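Local coordinates for DUF3829 family protein (Bacteroides vulgatus, PDB 4YJW), which is of unknown function but folds as an elongated all-alpha bundle and probably carries a lipoprotein signal in its natural form, at residues D52-V57 against Y109-S114; K39-Y44 against S97-N102; K86-R91 against K141-D146; S71-Y76 against N80-L85. All blocks are in the same frame, centred on the assembly; numbering follows the deposited sequence. Where two conformers were deposited one is given.

From the N terminus, the chain first enters contact 2 on helix 35-44 and then contact 1 in the loop that follows. Contact 4 opens after helix 64-71 and closes at once on the start of helix 79-111. Residues 86-91 open contact 3, residues 97-102 close contact 2, residues 109-114 close contact 1, and helix 121-159 closes contact 3 last. Contacts 1, 2 and 3 therefore cross one another; contact 4 lies within the spans of contacts 1 and 2 and precedes contact 3. Contact 3 joins helices 79-111 and 121-159, contact 2 joins helices 35-44 and 79-111, and contacts 1 and 4 fasten loops to the two ends of helix 79-111.

Contact 1. Residues D52-V57 against Y109-S114; sequences DSLPVV and YMQDQS
The flat carboxamide of Gln111 faces the main chain around Leu54: Leu54 CB and Leu54 O lie on one side of its plane and Asp52 O on the other. This is a loop strapped to the C-terminal end of a helix, with Asp52 and Leu54 lying against the last turn of helix 79-111 at Met110 and Gln111. Gln111 NE2 makes a hydrogen bond to Leu54 O at 3.4 Å with an N-H...O angle of 132°, weak and bent, with Leu54 O lying off the amide plane. Its stronger partner is the carbonyl of Val51, just ahead of the loop segment. A water bridges Leu54 O and Gln111 NE2, and Arg107 gives Leu54 O a further hydrogen bond. A second water donates to both Asp52 OD1 and Gln111 O, tying the aspartate to the helix end. Beyond CG the Gln111 chain is extended (chi2 -178°), which carries the amide out to the loop.

On the buried side, Leu54 CD1 rests 3.7 Å from Met110 CB and still touches Met110 CG; bends at chi2 and chi3 then take the selenium and terminal methyl away. Tyr115 packs on this selenomethionine.

Just past the helix end, Asp112 OD1 closes an Asx turn by accepting from Ser114 N at 3.0 Å. Ser114 OG gives it a second bond of 2.6 Å, from above the carboxylate plane and on the same face as Ser114 N.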
loop_
_atom_site.group_PDB
_atom_site.type_symbol
_atom_site.label_atom_id
_atom_site.label_comp_id
_atom_site.label_asym_id
_atom_site.label_seq_id
_atom_site.Cartn_x
_atom_site.Cartn_y
_atom_site.Cartn_z
ATOM N N ASP A 52 -0.807 11.109 -25.908
ATOM C CA ASP A 52 -2.253 11.413 -25.841
ATOM C C ASP A 52 -3.100 10.206 -25.388
ATOM O O ASP A 52 -4.283 10.371 -25.061
ATOM C CB ASP A 52 -2.747 11.968 -27.192
ATOM C CG ASP A 52 -2.174 13.353 -27.470
ATOM O OD1 ASP A 52 -1.769 14.046 -26.492
ATOM O OD2 ASP A 52 -2.082 13.724 -28.654
ATOM N N SER A 53 -2.476 9.016 -25.298
ATOM C CA SER A 53 -3.168 7.798 -24.850
ATOM C C SER A 53 -3.100 7.580 -23.327
ATOM O O SER A 53 -3.766 6.667 -22.837
ATOM C CB SER A 53 -2.569 6.573 -25.539
ATOM O OG SER A 53 -2.847 6.644 -26.929
ATOM N N LEU A 54 -2.295 8.374 -22.586
ATOM C CA LEU A 54 -2.112 8.168 -21.142
ATOM C C LEU A 54 -3.425 8.391 -20.380
ATOM O O LEU A 54 -3.973 9.494 -20.411
ATOM C CB LEU A 54 -0.997 9.072 -20.570
ATOM C CG LEU A 54 0.375 8.962 -21.237
ATOM C CD1 LEU A 54 1.333 10.041 -20.714
ATOM C CD2 LEU A 54 0.976 7.572 -21.054
ATOM N N PRO A 55 -3.991 7.363 -19.718
ATOM C CA PRO A 55 -5.273 7.587 -19.045
ATOM C C PRO A 55 -5.115 8.070 -17.609
ATOM O O PRO A 55 -4.061 7.898 -17.007
ATOM C CB PRO A 55 -5.926 6.206 -19.090
ATOM C CG PRO A 55 -4.771 5.247 -18.992
ATOM C CD PRO A 55 -3.553 5.947 -19.603
ATOM N N VAL A 56 -6.183 8.628 -17.044
ATOM C CA VAL A 56 -6.172 9.002 -15.623
ATOM C C VAL A 56 -6.297 7.693 -14.828
ATOM O O VAL A 56 -7.135 6.846 -15.161
ATOM C CB VAL A 56 -7.327 9.986 -15.277
ATOM C CG1 VAL A 56 -7.502 10.140 -13.757
ATOM C CG2 VAL A 56 -7.096 11.341 -15.931
ATOM N N VAL A 57 -5.479 7.529 -13.794
ATOM C CA VAL A 57 -5.568 6.349 -12.911
ATOM C C VAL A 57 -5.623 6.895 -11.495
ATOM O O VAL A 57 -4.602 7.329 -10.984
ATOM C CB VAL A 57 -4.432 5.309 -13.109
ATOM C CG1 VAL A 57 -4.687 4.121 -12.184
ATOM C CG2 VAL A 57 -4.397 4.831 -14.579
ATOM N N TYR A 109 2.900 16.149 -17.180
ATOM C CA TYR A 109 4.206 16.590 -17.689
ATOM C C TYR A 109 4.425 16.065 -19.121
ATOM O O TYR A 109 5.040 16.763 -19.933
ATOM C CB TYR A 109 5.301 16.150 -16.685
ATOM C CG TYR A 109 6.680 15.848 -17.237
ATOM C CD1 TYR A 109 7.010 14.564 -17.672
ATOM C CD2 TYR A 109 7.711 16.777 -17.128
ATOM C CE1 TYR A 109 8.299 14.251 -18.098
ATOM C CE2 TYR A 109 9.000 16.484 -17.579
ATOM C CZ TYR A 109 9.292 15.210 -18.041
ATOM O OH TYR A 109 10.559 14.889 -18.468
HETATM N N MSE A 110 3.942 14.843 -19.444
HETATM C CA MSE A 110 4.064 14.347 -20.823
HETATM C C MSE A 110 3.070 15.098 -21.743
HETATM O O MSE A 110 3.442 15.551 -22.832
HETATM C CB MSE A 110 3.774 12.819 -20.902
HETATM C CG MSE A 110 4.803 11.934 -20.186
HETATM SE SE MSE A 110 6.658 12.277 -20.750
HETATM C CE MSE A 110 6.500 11.711 -22.636
ATOM N N GLN A 111 1.802 15.199 -21.311
ATOM C CA GLN A 111 0.736 15.777 -22.145
ATOM C C GLN A 111 0.841 17.291 -22.349
ATOM O O GLN A 111 0.276 17.787 -23.328
ATOM C CB GLN A 111 -0.639 15.399 -21.593
ATOM C CG GLN A 111 -0.889 13.900 -21.838
ATOM C CD GLN A 111 -2.227 13.390 -21.379
ATOM O OE1 GLN A 111 -2.938 14.012 -20.569
ATOM N NE2 GLN A 111 -2.581 12.209 -21.860
ATOM N N ASP A 112 1.559 18.024 -21.474
ATOM C CA ASP A 112 1.691 19.473 -21.679
ATOM C C ASP A 112 3.053 19.781 -22.328
ATOM O O ASP A 112 3.459 20.947 -22.396
ATOM C CB ASP A 112 1.463 20.259 -20.370
ATOM C CG ASP A 112 2.572 20.177 -19.337
ATOM O OD1 ASP A 112 3.628 19.574 -19.641
ATOM O OD2 ASP A 112 2.361 20.660 -18.197
ATOM N N GLN A 113 3.773 18.718 -22.772
ATOM C CA GLN A 113 5.062 18.777 -23.489
ATOM C C GLN A 113 6.230 19.313 -22.626
ATOM O O GLN A 113 7.276 19.671 -23.186
ATOM C CB GLN A 113 4.941 19.618 -24.787
ATOM C CG GLN A 113 3.941 19.067 -25.797
ATOM C CD GLN A 113 3.779 20.003 -26.963
ATOM O OE1 GLN A 113 4.520 19.940 -27.952
ATOM N NE2 GLN A 113 2.817 20.910 -26.861
ATOM N N SER A 114 6.094 19.289 -21.280
ATOM C CA SER A 114 7.190 19.703 -20.375
ATOM C C SER A 114 8.418 18.793 -20.541
ATOM O O SER A 114 9.545 19.256 -20.309
ATOM C CB SER A 114 6.748 19.687 -18.917
ATOM O OG SER A 114 5.802 20.698 -18.627
HETATM O O HOH W 1 0.117 16.264 -26.102
HETATM O O HOH W 2 -5.662 11.492 -21.608
#

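Contact 2. Residues K39-Y44 against S97-N102; sequences KAVLGY and SAFYEN
Phe99 reaches from helix 79-111 into helix 35-44, and its ring is met by Val41 and Leu42. The side chain leaves CB with CG anti to the backbone N (chi1 -173°), a course that takes the ring out from its own helix toward the other. CB and CG make no close approach across the contact; the far half of the ring does the work. At CE2 the neighbour is Val41 CG1, 3.6 Å away, with Val41 CB close behind. CZ, the tip, meets the same two carbons, lying 3.8 Å from Val41 CB, so the valine meets the CE2-CZ end of the ring obliquely. On the other side of the tip, CE1 comes within 4.1 Å of Leu42 CD2, a methyl that stands at the ring edge, near its plane. Val41 and Phe99 approach head-on from their two helices, whereas the leucine chain runs roughly at a right angle to the phenylalanine.

The neighbours along the helix join in. Tyr100 CD1 sits in the plane of the Phe99 ring at its edge, and Phe99 CD2 in turn lies 3.9 Å above one face of the Tyr100 ring, offset toward its rim. The Tyr100 hydroxyl is hydrogen-bonded to Glu37. Val57, from the loop of contact 1, packs on Val41, while Glu130 and Ser134 of helix 121-159 touch Phe99 and Leu42 respectively. This is apolar interhelical packing in the core of an all-alpha bundle, joining helix 35-44 to helix 79-111.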
loop_
_atom_site.group_PDB
_atom_site.type_symbol
_atom_site.label_atom_id
_atom_site.label_comp_id
_atom_site.label_asym_id
_atom_site.label_seq_id
_atom_site.Cartn_x
_atom_site.Cartn_y
_atom_site.Cartn_z
ATOM N N LYS A 39 0.621 -2.872 -12.137
ATOM C CA LYS A 39 1.238 -3.298 -13.400
ATOM C C LYS A 39 0.771 -2.444 -14.578
ATOM O O LYS A 39 1.586 -2.154 -15.475
ATOM C CB LYS A 39 0.917 -4.779 -13.700
ATOM C CG LYS A 39 1.618 -5.777 -12.793
ATOM C CD LYS A 39 1.162 -7.188 -13.206
ATOM C CE LYS A 39 1.210 -8.210 -12.107
ATOM N NZ LYS A 39 0.561 -9.484 -12.530
ATOM N N ALA A 40 -0.543 -2.082 -14.622
ATOM C CA ALA A 40 -1.079 -1.257 -15.727
ATOM C C ALA A 40 -0.464 0.157 -15.710
ATOM O O ALA A 40 -0.113 0.688 -16.763
ATOM C CB ALA A 40 -2.606 -1.179 -15.658
ATOM N N VAL A 41 -0.283 0.738 -14.507
ATOM C CA VAL A 41 0.346 2.065 -14.365
ATOM C C VAL A 41 1.812 1.980 -14.843
ATOM O O VAL A 41 2.274 2.862 -15.559
ATOM C CB VAL A 41 0.228 2.602 -12.918
ATOM C CG1 VAL A 41 1.164 3.809 -12.705
ATOM C CG2 VAL A 41 -1.235 2.987 -12.629
ATOM N N LEU A 42 2.521 0.908 -14.508
ATOM C CA LEU A 42 3.904 0.773 -15.007
ATOM C C LEU A 42 3.932 0.722 -16.541
ATOM O O LEU A 42 4.759 1.372 -17.148
ATOM C CB LEU A 42 4.576 -0.465 -14.411
ATOM C CG LEU A 42 4.837 -0.423 -12.896
ATOM C CD1 LEU A 42 5.369 -1.753 -12.418
ATOM C CD2 LEU A 42 5.851 0.662 -12.530
ATOM N N GLY A 43 2.980 0.020 -17.151
ATOM C CA GLY A 43 2.895 -0.024 -18.613
ATOM C C GLY A 43 2.633 1.358 -19.208
ATOM O O GLY A 43 3.228 1.712 -20.235
ATOM N N TYR A 44 1.834 2.200 -18.511
ATOM C CA TYR A 44 1.516 3.557 -18.972
ATOM C C TYR A 44 2.746 4.466 -18.898
ATOM O O TYR A 44 2.778 5.485 -19.577
ATOM C CB TYR A 44 0.351 4.182 -18.176
ATOM C CG TYR A 44 -0.948 3.418 -18.291
ATOM C CD1 TYR A 44 -1.301 2.773 -19.478
ATOM C CD2 TYR A 44 -1.851 3.381 -17.235
ATOM C CE1 TYR A 44 -2.491 2.047 -19.585
ATOM C CE2 TYR A 44 -3.053 2.669 -17.335
ATOM C CZ TYR A 44 -3.369 2.009 -18.514
ATOM O OH TYR A 44 -4.548 1.285 -18.635
ATOM N N SER A 97 0.532 6.692 -1.876
ATOM C CA SER A 97 0.345 8.094 -2.255
ATOM C C SER A 97 1.364 8.497 -3.327
ATOM O O SER A 97 0.977 8.999 -4.383
ATOM C CB SER A 97 0.489 8.987 -1.025
ATOM O OG SER A 97 0.248 10.337 -1.387
ATOM N N ALA A 98 2.629 8.160 -3.098
ATOM C CA ALA A 98 3.710 8.497 -4.025
ATOM C C ALA A 98 3.493 7.828 -5.378
ATOM O O ALA A 98 3.705 8.482 -6.402
ATOM C CB ALA A 98 5.050 8.071 -3.445
ATOM N N PHE A 99 3.125 6.527 -5.390
ATOM C CA PHE A 99 2.947 5.775 -6.631
ATOM C C PHE A 99 1.897 6.426 -7.536
ATOM O O PHE A 99 2.164 6.659 -8.725
ATOM C CB PHE A 99 2.578 4.305 -6.340
ATOM C CG PHE A 99 2.561 3.461 -7.598
ATOM C CD1 PHE A 99 3.749 2.987 -8.153
ATOM C CD2 PHE A 99 1.355 3.167 -8.245
ATOM C CE1 PHE A 99 3.724 2.185 -9.314
ATOM C CE2 PHE A 99 1.335 2.404 -9.421
ATOM C CZ PHE A 99 2.521 1.894 -9.932
ATOM N N TYR A 100 0.726 6.748 -6.984
ATOM C CA TYR A 100 -0.347 7.336 -7.800
ATOM C C TYR A 100 -0.125 8.807 -8.069
ATOM O O TYR A 100 -0.411 9.253 -9.177
ATOM C CB TYR A 100 -1.712 7.084 -7.144
ATOM C CG TYR A 100 -2.134 5.641 -7.283
ATOM C CD1 TYR A 100 -1.768 4.695 -6.328
ATOM C CD2 TYR A 100 -2.873 5.210 -8.384
ATOM C CE1 TYR A 100 -2.134 3.367 -6.449
ATOM C CE2 TYR A 100 -3.263 3.874 -8.511
ATOM C CZ TYR A 100 -2.904 2.960 -7.528
ATOM O OH TYR A 100 -3.283 1.651 -7.608
ATOM N N GLU A 101 0.449 9.565 -7.115
ATOM C CA GLU A 101 0.740 10.985 -7.373
ATOM C C GLU A 101 1.844 11.136 -8.441
ATOM O O GLU A 101 1.762 12.052 -9.265
ATOM C CB GLU A 101 1.139 11.733 -6.088
ATOM C CG GLU A 101 -0.072 12.045 -5.197
ATOM C CD GLU A 101 -1.149 12.953 -5.782
ATOM O OE1 GLU A 101 -0.801 13.895 -6.525
ATOM O OE2 GLU A 101 -2.340 12.744 -5.465
ATOM N N ASN A 102 2.898 10.275 -8.394
ATOM C CA ASN A 102 3.981 10.320 -9.394
ATOM C C ASN A 102 3.416 10.083 -10.790
ATOM O O ASN A 102 3.837 10.759 -11.726
ATOM C CB ASN A 102 5.073 9.281 -9.097
ATOM C CG ASN A 102 5.998 9.649 -7.975
ATOM O OD1 ASN A 102 6.073 10.807 -7.548
ATOM N ND2 ASN A 102 6.718 8.652 -7.443
#

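Contact 3. Residues K86-R91 against K141-D146; sequences KENYGR and KQVIFD
Two long helices of the bundle, 79-111 and 121-159, run nearly antiparallel here, their local axes 9.6 Å apart at an angle of 156°, and Tyr89 and Asn88 of the first meet Ile144 and Val143 of the second. The clearest element is a CH-pi contact. Ile144 CD1 sits over the centre of the Tyr89 ring, 3.6 Å from its centroid and only 4° off the normal, so all six ring carbons lie at similar distances from this methyl. The other branch, Ile144 CG2, reaches the outer end of the ring, 3.8 Å from Tyr89 CE2. A Tyr89 chi1 of -95°, off the staggered value, places the ring beside Ile144, and the rotation about CB-CG sets the turn of its face.

Beside the ring, Ile144 CG1 packs 3.8 Å from Asn88 CB. Further out, the Val143 CG1 methyl lies over one face of the Asn88 amide, off its centre, 3.4 Å from Asn88 ND2 and 3.5 Å from Asn88 OD1.

Neither polar group looks to the opposite helix for its bond: Asn88 ND2 donates to Asn84 O one turn back, and the Tyr89 hydroxyl pairs with Ser25 of helix 10-32. What binds these two helices at this level is thus dispersion and methyl-to-ring contact, while the tyrosine's hydroxyl adds a polar link to a third helix.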
loop_
_atom_site.group_PDB
_atom_site.type_symbol
_atom_site.label_atom_id
_atom_site.label_comp_id
_atom_site.label_asym_id
_atom_site.label_seq_id
_atom_site.Cartn_x
_atom_site.Cartn_y
_atom_site.Cartn_z
ATOM N N LYS A 86 2.975 -0.926 12.662
ATOM C CA LYS A 86 2.842 0.530 12.506
ATOM C C LYS A 86 3.792 1.052 11.415
ATOM O O LYS A 86 3.371 1.843 10.569
ATOM C CB LYS A 86 3.135 1.229 13.848
ATOM C CG LYS A 86 2.590 2.641 13.975
ATOM C CD LYS A 86 2.941 3.222 15.354
ATOM C CE LYS A 86 2.285 4.556 15.631
ATOM N NZ LYS A 86 2.803 5.642 14.756
ATOM N N GLU A 87 5.052 0.581 11.419
ATOM C CA GLU A 87 6.066 0.989 10.440
ATOM C C GLU A 87 5.678 0.562 9.020
ATOM O O GLU A 87 5.703 1.390 8.107
ATOM C CB GLU A 87 7.436 0.394 10.813
ATOM C CG GLU A 87 8.606 0.989 10.044
ATOM C CD GLU A 87 9.918 0.241 10.190
ATOM O OE1 GLU A 87 10.133 -0.414 11.237
ATOM O OE2 GLU A 87 10.745 0.325 9.253
ATOM N N ASN A 88 5.324 -0.713 8.830
ATOM C CA ASN A 88 4.977 -1.230 7.498
ATOM C C ASN A 88 3.726 -0.565 6.917
ATOM O O ASN A 88 3.710 -0.256 5.718
ATOM C CB ASN A 88 4.848 -2.747 7.520
ATOM C CG ASN A 88 6.207 -3.399 7.468
ATOM O OD1 ASN A 88 6.814 -3.514 6.400
ATOM N ND2 ASN A 88 6.738 -3.823 8.619
ATOM N N TYR A 89 2.698 -0.290 7.750
ATOM C CA TYR A 89 1.500 0.396 7.271
ATOM C C TYR A 89 1.805 1.859 6.926
ATOM O O TYR A 89 1.341 2.341 5.898
ATOM C CB TYR A 89 0.361 0.308 8.301
ATOM C CG TYR A 89 -0.603 -0.828 8.044
ATOM C CD1 TYR A 89 -1.355 -0.878 6.875
ATOM C CD2 TYR A 89 -0.817 -1.819 9.002
ATOM C CE1 TYR A 89 -2.275 -1.902 6.648
ATOM C CE2 TYR A 89 -1.740 -2.852 8.787
ATOM C CZ TYR A 89 -2.480 -2.874 7.615
ATOM O OH TYR A 89 -3.427 -3.839 7.395
ATOM N N GLY A 90 2.603 2.533 7.765
ATOM C CA GLY A 90 3.004 3.921 7.520
ATOM C C GLY A 90 3.721 4.070 6.187
ATOM O O GLY A 90 3.366 4.938 5.377
ATOM N N ARG A 91 4.670 3.164 5.918
ATOM C CA ARG A 91 5.431 3.131 4.674
ATOM C C ARG A 91 4.534 2.761 3.507
ATOM O O ARG A 91 4.661 3.360 2.438
ATOM C CB ARG A 91 6.601 2.145 4.760
ATOM C CG ARG A 91 7.682 2.605 5.735
ATOM C CD ARG A 91 8.791 1.585 5.880
ATOM N NE ARG A 91 9.769 1.994 6.893
ATOM C CZ ARG A 91 10.851 2.730 6.646
ATOM N NH1 ARG A 91 11.113 3.147 5.412
ATOM N NH2 ARG A 91 11.674 3.059 7.632
ATOM N N LYS A 141 2.742 -5.271 2.007
ATOM C CA LYS A 141 1.508 -6.063 2.130
ATOM C C LYS A 141 1.820 -7.476 2.635
ATOM O O LYS A 141 1.141 -7.959 3.548
ATOM C CB LYS A 141 0.794 -6.130 0.776
ATOM C CG LYS A 141 -0.467 -7.012 0.742
ATOM C CD LYS A 141 -1.282 -6.645 -0.492
ATOM C CE LYS A 141 -2.408 -7.609 -0.773
ATOM N NZ LYS A 141 -3.226 -7.181 -1.954
ATOM N N GLN A 142 2.831 -8.134 2.037
ATOM C CA GLN A 142 3.216 -9.491 2.446
ATOM C C GLN A 142 3.809 -9.487 3.862
ATOM O O GLN A 142 3.478 -10.382 4.651
ATOM C CB GLN A 142 4.198 -10.121 1.436
ATOM C CG GLN A 142 4.405 -11.632 1.648
ATOM C CD GLN A 142 3.115 -12.419 1.530
ATOM O OE1 GLN A 142 2.512 -12.514 0.454
ATOM N NE2 GLN A 142 2.655 -12.995 2.640
ATOM N N VAL A 143 4.669 -8.490 4.195
ATOM C CA VAL A 143 5.245 -8.382 5.544
ATOM C C VAL A 143 4.117 -8.295 6.602
ATOM O O VAL A 143 4.202 -8.987 7.623
ATOM C CB VAL A 143 6.238 -7.205 5.681
ATOM C CG1 VAL A 143 6.544 -6.914 7.154
ATOM C CG2 VAL A 143 7.528 -7.496 4.920
ATOM N N ILE A 144 3.074 -7.469 6.356
ATOM C CA ILE A 144 1.943 -7.312 7.308
ATOM C C ILE A 144 1.229 -8.665 7.516
ATOM O O ILE A 144 1.021 -9.057 8.666
ATOM C CB ILE A 144 0.966 -6.192 6.857
ATOM C CG1 ILE A 144 1.675 -4.813 6.989
ATOM C CG2 ILE A 144 -0.347 -6.226 7.680
ATOM C CD1 ILE A 144 1.088 -3.677 6.145
ATOM N N PHE A 145 0.889 -9.380 6.422
ATOM C CA PHE A 145 0.253 -10.701 6.545
ATOM C C PHE A 145 1.159 -11.686 7.279
ATOM O O PHE A 145 0.671 -12.451 8.126
ATOM C CB PHE A 145 -0.135 -11.274 5.169
ATOM C CG PHE A 145 -1.322 -10.584 4.535
ATOM C CD1 PHE A 145 -2.485 -10.347 5.267
ATOM C CD2 PHE A 145 -1.300 -10.220 3.192
ATOM C CE1 PHE A 145 -3.574 -9.689 4.689
ATOM C CE2 PHE A 145 -2.399 -9.586 2.607
ATOM C CZ PHE A 145 -3.526 -9.318 3.359
ATOM N N ASP A 146 2.482 -11.633 7.017
ATOM C CA ASP A 146 3.431 -12.552 7.678
ATOM C C ASP A 146 3.559 -12.290 9.174
ATOM O O ASP A 146 3.741 -13.248 9.936
ATOM C CB ASP A 146 4.807 -12.516 7.010
ATOM C CG ASP A 146 4.787 -13.075 5.601
ATOM O OD1 ASP A 146 3.725 -13.606 5.181
ATOM O OD2 ASP A 146 5.801 -12.928 4.896
#

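Contact 4. Residues S71-Y76 against N80-L85; sequences SNPGNY and NDRQNL
Pro73 is the snug half of this contact, pressed against the first turns of helix 79-111 by its ring. Pro73 CG lies 3.4 Å from the backbone oxygen Arg82 O and 4.0 Å from Leu85 CB, and the aliphatic part of Arg82 runs by, with its CG 3.9 Å from Pro73 CG. Pro73 and Leu85 are both buried, and Tyr21 of helix 10-32 packs on both. Ile147 and Leu148 of helix 121-159 also touch Leu85, so this side of the contact belongs to the core of the bundle.

The outer half is polar and more exposed, yet firmly bonded at Arg82 NE. Arg82 starts with CG anti to the backbone N (chi1 -168°) and stays extended to NE, which brings the guanidinium alongside the loop. Arg82 NE donates to Pro73 O at 2.8 Å with an N-H...O angle of 164°; the oxygen is close to the guanidinium plane at its edge, though seen from the carbonyl the donor stands 27° out of plane. The loose part is the exposed Asn75: its backbone N passes over one face of the guanidinium, offset toward the rim, and comes no nearer than 4.0 Å to Arg82 NE.

A cation beside a backbone carbonyl joins the loop after helix 64-71 to the next helix only a few residues on. The positive charge probably strengthens the nearly straight bond to Pro73 O on the outer side, and the apolar contacts of the proline ring complement it on the inner side.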
loop_
_atom_site.group_PDB
_atom_site.type_symbol
_atom_site.label_atom_id
_atom_site.label_comp_id
_atom_site.label_asym_id
_atom_site.label_seq_id
_atom_site.Cartn_x
_atom_site.Cartn_y
_atom_site.Cartn_z
ATOM N N SER A 71 -3.444 1.589 11.325
ATOM C CA SER A 71 -2.245 2.434 11.469
ATOM C C SER A 71 -1.797 2.529 12.899
ATOM O O SER A 71 -0.634 2.846 13.146
ATOM C CB SER A 71 -2.522 3.850 10.962
ATOM O OG SER A 71 -2.668 3.855 9.557
ATOM N N ASN A 72 -2.716 2.296 13.843
ATOM C CA ASN A 72 -2.456 2.405 15.274
ATOM C C ASN A 72 -2.742 1.071 15.990
ATOM O O ASN A 72 -3.670 1.000 16.810
ATOM C CB ASN A 72 -3.285 3.553 15.878
ATOM C CG ASN A 72 -3.038 4.881 15.218
ATOM O OD1 ASN A 72 -3.782 5.298 14.327
ATOM N ND2 ASN A 72 -1.952 5.544 15.590
ATOM N N PRO A 73 -1.934 0.002 15.728
ATOM C CA PRO A 73 -2.168 -1.274 16.433
ATOM C C PRO A 73 -2.091 -1.090 17.946
ATOM O O PRO A 73 -1.272 -0.309 18.424
ATOM C CB PRO A 73 -1.048 -2.184 15.915
ATOM C CG PRO A 73 -0.027 -1.284 15.337
ATOM C CD PRO A 73 -0.774 -0.101 14.814
ATOM N N GLY A 74 -3.000 -1.739 18.662
ATOM C CA GLY A 74 -3.117 -1.649 20.111
ATOM C C GLY A 74 -2.038 -2.386 20.875
ATOM O O GLY A 74 -1.209 -3.089 20.282
ATOM N N ASN A 75 -2.067 -2.231 22.213
ATOM C CA ASN A 75 -1.091 -2.842 23.118
ATOM C C ASN A 75 -1.376 -4.345 23.335
ATOM O O ASN A 75 -0.660 -4.995 24.100
ATOM C CB ASN A 75 -1.008 -2.079 24.457
ATOM C CG ASN A 75 -2.316 -1.831 25.177
ATOM O OD1 ASN A 75 -3.318 -2.529 24.990
ATOM N ND2 ASN A 75 -2.321 -0.841 26.056
ATOM N N TYR A 76 -2.384 -4.912 22.626
ATOM C CA TYR A 76 -2.695 -6.351 22.675
ATOM C C TYR A 76 -1.583 -7.082 21.895
ATOM O O TYR A 76 -1.240 -8.215 22.228
ATOM C CB TYR A 76 -4.110 -6.704 22.152
ATOM C CG TYR A 76 -4.605 -5.900 20.976
ATOM C CD1 TYR A 76 -4.367 -6.317 19.670
ATOM C CD2 TYR A 76 -5.371 -4.756 21.163
ATOM C CE1 TYR A 76 -4.838 -5.589 18.583
ATOM C CE2 TYR A 76 -5.813 -3.998 20.084
ATOM C CZ TYR A 76 -5.548 -4.419 18.793
ATOM O OH TYR A 76 -5.968 -3.660 17.723
ATOM N N ASN A 80 7.149 -5.229 19.946
ATOM C CA ASN A 80 7.857 -5.490 18.695
ATOM C C ASN A 80 6.890 -5.603 17.510
ATOM O O ASN A 80 7.099 -4.938 16.494
ATOM C CB ASN A 80 8.703 -6.751 18.797
ATOM C CG ASN A 80 9.598 -6.950 17.602
ATOM O OD1 ASN A 80 10.479 -6.135 17.303
ATOM N ND2 ASN A 80 9.366 -8.028 16.872
ATOM N N ASP A 81 5.834 -6.436 17.642
ATOM C CA ASP A 81 4.830 -6.625 16.576
ATOM C C ASP A 81 4.084 -5.332 16.284
ATOM O O ASP A 81 3.824 -5.032 15.117
ATOM C CB ASP A 81 3.857 -7.760 16.931
ATOM C CG ASP A 81 4.498 -9.140 16.864
ATOM O OD1 ASP A 81 5.431 -9.326 16.051
ATOM O OD2 ASP A 81 4.068 -10.029 17.624
ATOM N N ARG A 82 3.760 -4.565 17.345
ATOM C CA ARG A 82 3.070 -3.276 17.257
ATOM C C ARG A 82 3.901 -2.296 16.420
ATOM O O ARG A 82 3.362 -1.646 15.516
ATOM C CB ARG A 82 2.835 -2.725 18.679
ATOM C CG ARG A 82 1.881 -1.549 18.757
ATOM C CD ARG A 82 1.844 -0.974 20.159
ATOM N NE ARG A 82 0.733 -0.040 20.325
ATOM C CZ ARG A 82 0.546 0.732 21.390
ATOM N NH1 ARG A 82 1.406 0.702 22.401
ATOM N NH2 ARG A 82 -0.501 1.542 21.452
ATOM N N GLN A 83 5.226 -2.207 16.710
ATOM C CA GLN A 83 6.141 -1.316 15.982
ATOM C C GLN A 83 6.297 -1.737 14.514
ATOM O O GLN A 83 6.242 -0.886 13.617
ATOM C CB GLN A 83 7.514 -1.242 16.659
ATOM C CG GLN A 83 7.526 -0.404 17.948
ATOM C CD GLN A 83 6.886 0.966 17.807
ATOM O OE1 GLN A 83 7.240 1.775 16.938
ATOM N NE2 GLN A 83 5.916 1.246 18.661
ATOM N N ASN A 84 6.474 -3.039 14.264
ATOM C CA ASN A 84 6.612 -3.541 12.894
ATOM C C ASN A 84 5.325 -3.324 12.079
ATOM O O ASN A 84 5.424 -2.948 10.913
ATOM C CB ASN A 84 7.028 -5.000 12.894
ATOM C CG ASN A 84 8.464 -5.173 13.361
ATOM O OD1 ASN A 84 9.294 -4.258 13.278
ATOM N ND2 ASN A 84 8.787 -6.336 13.890
ATOM N N LEU A 85 4.136 -3.521 12.684
ATOM C CA LEU A 85 2.872 -3.275 11.963
ATOM C C LEU A 85 2.699 -1.780 11.670
ATOM O O LEU A 85 2.362 -1.405 10.546
ATOM C CB LEU A 85 1.660 -3.800 12.760
ATOM C CG LEU A 85 1.494 -5.329 12.819
ATOM C CD1 LEU A 85 0.576 -5.721 13.981
ATOM C CD2 LEU A 85 0.957 -5.884 11.486
#